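Local coordinates for protein 3',5'-cyclic-nucleotide phosphodiesterase 1 (Saccharomyces cerevisiae, PDB 4OJV) that is a class II cyclic-nucleotide phosphodiesterase of the metallo-hydrolase/oxidoreductase clan, with a two-zinc centre at the edge of a beta sandwich, at residues G19-I24 with C242-Q247. Sequence-based numbering, arbitrary orientation.
Sequences GTQCFI and CGDVEQ. With ZN (zinc ion), chain D; ZN (zinc ion), chain E.
The carboxylate oxygen OD2 of D244 is gripped by two zinc ions, 2.2 Å from one (chain D) and 2.1 Å from the other (chain E). A water bound to both ions forms the second bridge. The other oxygen of D244, OD1, lies on the side nearer Q21 and is 2.9 Å from a second water, which is likewise 2.9 Å from OE1 of Q21; the two protons of this water are probably shared among more acceptors than these. It links the glutamine to the metal-bridging carboxylate. Q21 meets segment 242-247 directly through its NE2, 3.1 Å from the carbonyl O of C242; the bond is bent, with 138° at the hydrogen, and the carbonyl oxygen lies 26° out of the glutamine amide plane. The Q21 side chain leaves with CG opposite the backbone N (chi1 -178°) and stays extended, which carries the amide across to C242 although the CA atoms of Q21 and G243 are 8.8 Å apart. NE2 also bonds to OD2 of D39, its stronger polar partner, and two acceptors on NE2 are consistent with this amide orientation. Little surface is buried, so polar links define the contact. Q21 also packs on H133 and H326, which with D132 supply further ligands to one zinc ion, while H128, H130 and H213 do so for the other. Segment 19-24 enters strand 22-27 of one mixed sheet and segment 242-247 leaves strand 238-242 of the other; an aspartate bridging two histidine-bound zincs at the edge of such a beta sandwich is characteristic of the metallo-beta-lactamase fold.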
ATOM      1  N   GLY A  19      -4.525   4.099   0.505  1.00 15.20           N
ATOM      2  CA  GLY A  19      -5.104   5.196   1.247  1.00 14.16           C
ATOM      3  C   GLY A  19      -5.278   4.904   2.718  1.00 10.48           C
ATOM      4  O   GLY A  19      -6.160   5.461   3.340  1.00 11.44           O
ATOM      5  N   THR A  20      -4.434   4.035   3.278  1.00 10.37           N
ATOM      6  CA  THR A  20      -4.499   3.742   4.712  1.00 10.53           C
ATOM      7  C   THR A  20      -3.855   4.885   5.520  1.00  9.40           C
ATOM      8  O   THR A  20      -3.328   5.842   4.951  1.00  9.96           O
ATOM      9  CB  THR A  20      -3.946   2.345   5.051  1.00 11.52           C
ATOM     10  OG1 THR A  20      -2.610   2.247   4.589  1.00 13.68           O
ATOM     11  CG2 THR A  20      -4.777   1.247   4.393  1.00 12.61           C
ATOM     12  N   GLN A  21      -3.956   4.799   6.837  1.00  9.05           N
ATOM     13  CA  GLN A  21      -3.860   5.979   7.684  1.00  8.71           C
ATOM     14  C   GLN A  21      -2.574   6.784   7.561  1.00  8.46           C
ATOM     15  O   GLN A  21      -1.475   6.284   7.816  1.00  8.78           O
ATOM     16  CB  GLN A  21      -4.064   5.586   9.141  1.00  9.68           C
ATOM     17  CG  GLN A  21      -4.031   6.782  10.077  1.00 10.47           C
ATOM     18  CD  GLN A  21      -4.851   6.579  11.328  1.00 10.84           C
ATOM     19  OE1 GLN A  21      -6.055   6.333  11.255  1.00 11.58           O
ATOM     20  NE2 GLN A  21      -4.216   6.717  12.484  1.00 11.51           N
ATOM     21  N   CYS A  22      -2.718   8.065   7.206  1.00  8.68           N
ATOM     22  CA  CYS A  22      -1.609   9.019   7.240  1.00  8.85           C
ATOM     23  C   CYS A  22      -2.159  10.437   7.144  1.00  9.03           C
ATOM     24  O   CYS A  22      -2.954  10.738   6.235  1.00  9.61           O
ATOM     25  CB  CYS A  22      -0.637   8.786   6.083  1.00 10.12           C
ATOM     26  SG  CYS A  22       0.745   9.965   6.073  1.00 11.58           S
ATOM     27  N   PHE A  23      -1.728  11.302   8.063  1.00  8.76           N
ATOM     28  CA  PHE A  23      -2.140  12.709   8.072  1.00  9.64           C
ATOM     29  C   PHE A  23      -0.896  13.575   8.066  1.00  9.75           C
ATOM     30  O   PHE A  23       0.043  13.311   8.815  1.00 11.92           O
ATOM     31  CB  PHE A  23      -2.985  13.000   9.320  1.00 10.44           C
ATOM     32  CG  PHE A  23      -4.038  11.961   9.585  1.00 10.20           C
ATOM     33  CD1 PHE A  23      -5.090  11.754   8.696  1.00 12.12           C
ATOM     34  CD2 PHE A  23      -3.963  11.163  10.715  1.00 11.05           C
ATOM     35  CE1 PHE A  23      -6.043  10.774   8.943  1.00 12.75           C
ATOM     36  CE2 PHE A  23      -4.913  10.187  10.966  1.00 12.14           C
ATOM     37  CZ  PHE A  23      -5.957   9.993  10.082  1.00 11.91           C
ATOM     38  N   ILE A  24      -0.853  14.592   7.210  1.00  9.69           N
ATOM     39  CA  ILE A  24       0.245  15.553   7.191  1.00 10.17           C
ATOM     40  C   ILE A  24      -0.174  16.796   7.972  1.00  9.33           C
ATOM     41  O   ILE A  24      -1.300  17.277   7.821  1.00 10.04           O
ATOM     42  CB  ILE A  24       0.617  15.936   5.739  1.00 12.49           C
ATOM     43  CG1 ILE A  24       1.037  14.708   4.927  1.00 13.74           C
ATOM     44  CG2 ILE A  24       1.669  17.042   5.705  1.00 13.57           C
ATOM     45  CD1 ILE A  24       2.220  13.963   5.484  1.00 15.90           C
ATOM     46  N   CYS A 242      -5.151  10.426  16.559  1.00 10.49           N
ATOM     47  CA  CYS A 242      -5.209   9.135  17.250  1.00 10.93           C
ATOM     48  C   CYS A 242      -4.816   7.949  16.387  1.00 10.84           C
ATOM     49  O   CYS A 242      -5.148   7.873  15.198  1.00 11.76           O
ATOM     50  CB  CYS A 242      -6.632   8.880  17.762  1.00 11.57           C
ATOM     51  SG  CYS A 242      -7.272  10.154  18.868  1.00 12.83           S
ATOM     52  N   GLY A 243      -4.146   6.989  17.012  1.00 10.75           N
ATOM     53  CA  GLY A 243      -4.036   5.656  16.433  1.00 11.16           C
ATOM     54  C   GLY A 243      -5.256   4.809  16.749  1.00 10.55           C
ATOM     55  O   GLY A 243      -6.104   5.209  17.565  1.00 10.97           O
ATOM     56  N   ASP A 244      -5.327   3.632  16.120  1.00 10.35           N
ATOM     57  CA  ASP A 244      -6.436   2.686  16.311  1.00 10.87           C
ATOM     58  C   ASP A 244      -6.594   2.432  17.814  1.00 10.87           C
ATOM     59  O   ASP A 244      -5.600   2.406  18.551  1.00 11.13           O
ATOM     60  CB  ASP A 244      -6.183   1.319  15.623  1.00 11.07           C
ATOM     61  CG  ASP A 244      -5.862   1.392  14.095  1.00 10.53           C
ATOM     62  OD1 ASP A 244      -5.942   2.565  13.594  1.00 10.97           O
ATOM     63  OD2 ASP A 244      -5.485   0.269  13.466  1.00 12.90           O
ATOM     64  N   VAL A 245      -7.822   2.221  18.264  1.00 11.40           N
ATOM     65  CA  VAL A 245      -8.087   2.156  19.698  1.00 11.32           C
ATOM     66  C   VAL A 245      -9.401   1.437  19.968  1.00 11.81           C
ATOM     67  O   VAL A 245     -10.334   1.481  19.159  1.00 12.45           O
ATOM     68  CB  VAL A 245      -8.083   3.584  20.318  1.00 11.65           C
ATOM     69  CG1 VAL A 245      -9.233   4.424  19.765  1.00 13.15           C
ATOM     70  CG2 VAL A 245      -8.131   3.542  21.844  1.00 13.02           C
ATOM     71  N   GLU A 246      -9.457   0.774  21.125  1.00 12.53           N
ATOM     72  CA  GLU A 246     -10.689   0.214  21.670  1.00 14.14           C
ATOM     73  C   GLU A 246     -10.879   0.712  23.102  1.00 14.77           C
ATOM     74  O   GLU A 246      -9.930   1.168  23.746  1.00 14.78           O
ATOM     75  CB  GLU A 246     -10.647  -1.316  21.635  1.00 16.42           C
ATOM     76  CG  GLU A 246      -9.537  -1.911  22.478  1.00 18.12           C
ATOM     77  CD  GLU A 246      -9.577  -3.419  22.550  1.00 20.65           C
ATOM     78  OE1 GLU A 246      -8.709  -3.973  23.249  1.00 22.74           O
ATOM     79  OE2 GLU A 246     -10.460  -4.042  21.914  1.00 23.20           O
ATOM     80  N   GLN A 247     -12.111   0.629  23.592  1.00 15.38           N
ATOM     81  CA  GLN A 247     -12.413   0.941  24.989  1.00 16.91           C
ATOM     82  C   GLN A 247     -11.564   0.088  25.940  1.00 16.73           C
ATOM     83  O   GLN A 247     -11.235  -1.054  25.633  1.00 16.55           O
ATOM     84  CB  GLN A 247     -13.913   0.711  25.247  1.00 22.54           C
ATOM     85  CG  GLN A 247     -14.381   0.862  26.692  1.00 29.54           C
ATOM     86  CD  GLN A 247     -15.811   0.397  26.917  1.00 35.72           C
ATOM     87  OE1 GLN A 247     -16.564   1.023  27.665  1.00 44.65           O
ATOM     88  NE2 GLN A 247     -16.191  -0.707  26.279  1.00 37.48           N
TER
HETATM   89 ZN    ZN D 403      -4.169  -1.473  13.889  1.00 14.28          ZN
HETATM   90 ZN    ZN E 404      -5.289   0.401  11.374  1.00 12.85          ZN
HETATM   91  O   HOH W   1      -6.942   5.255  13.747  1.00 11.49           O
HETATM   92  O   HOH W   2      -4.148  -1.135  12.011  1.00 13.33           O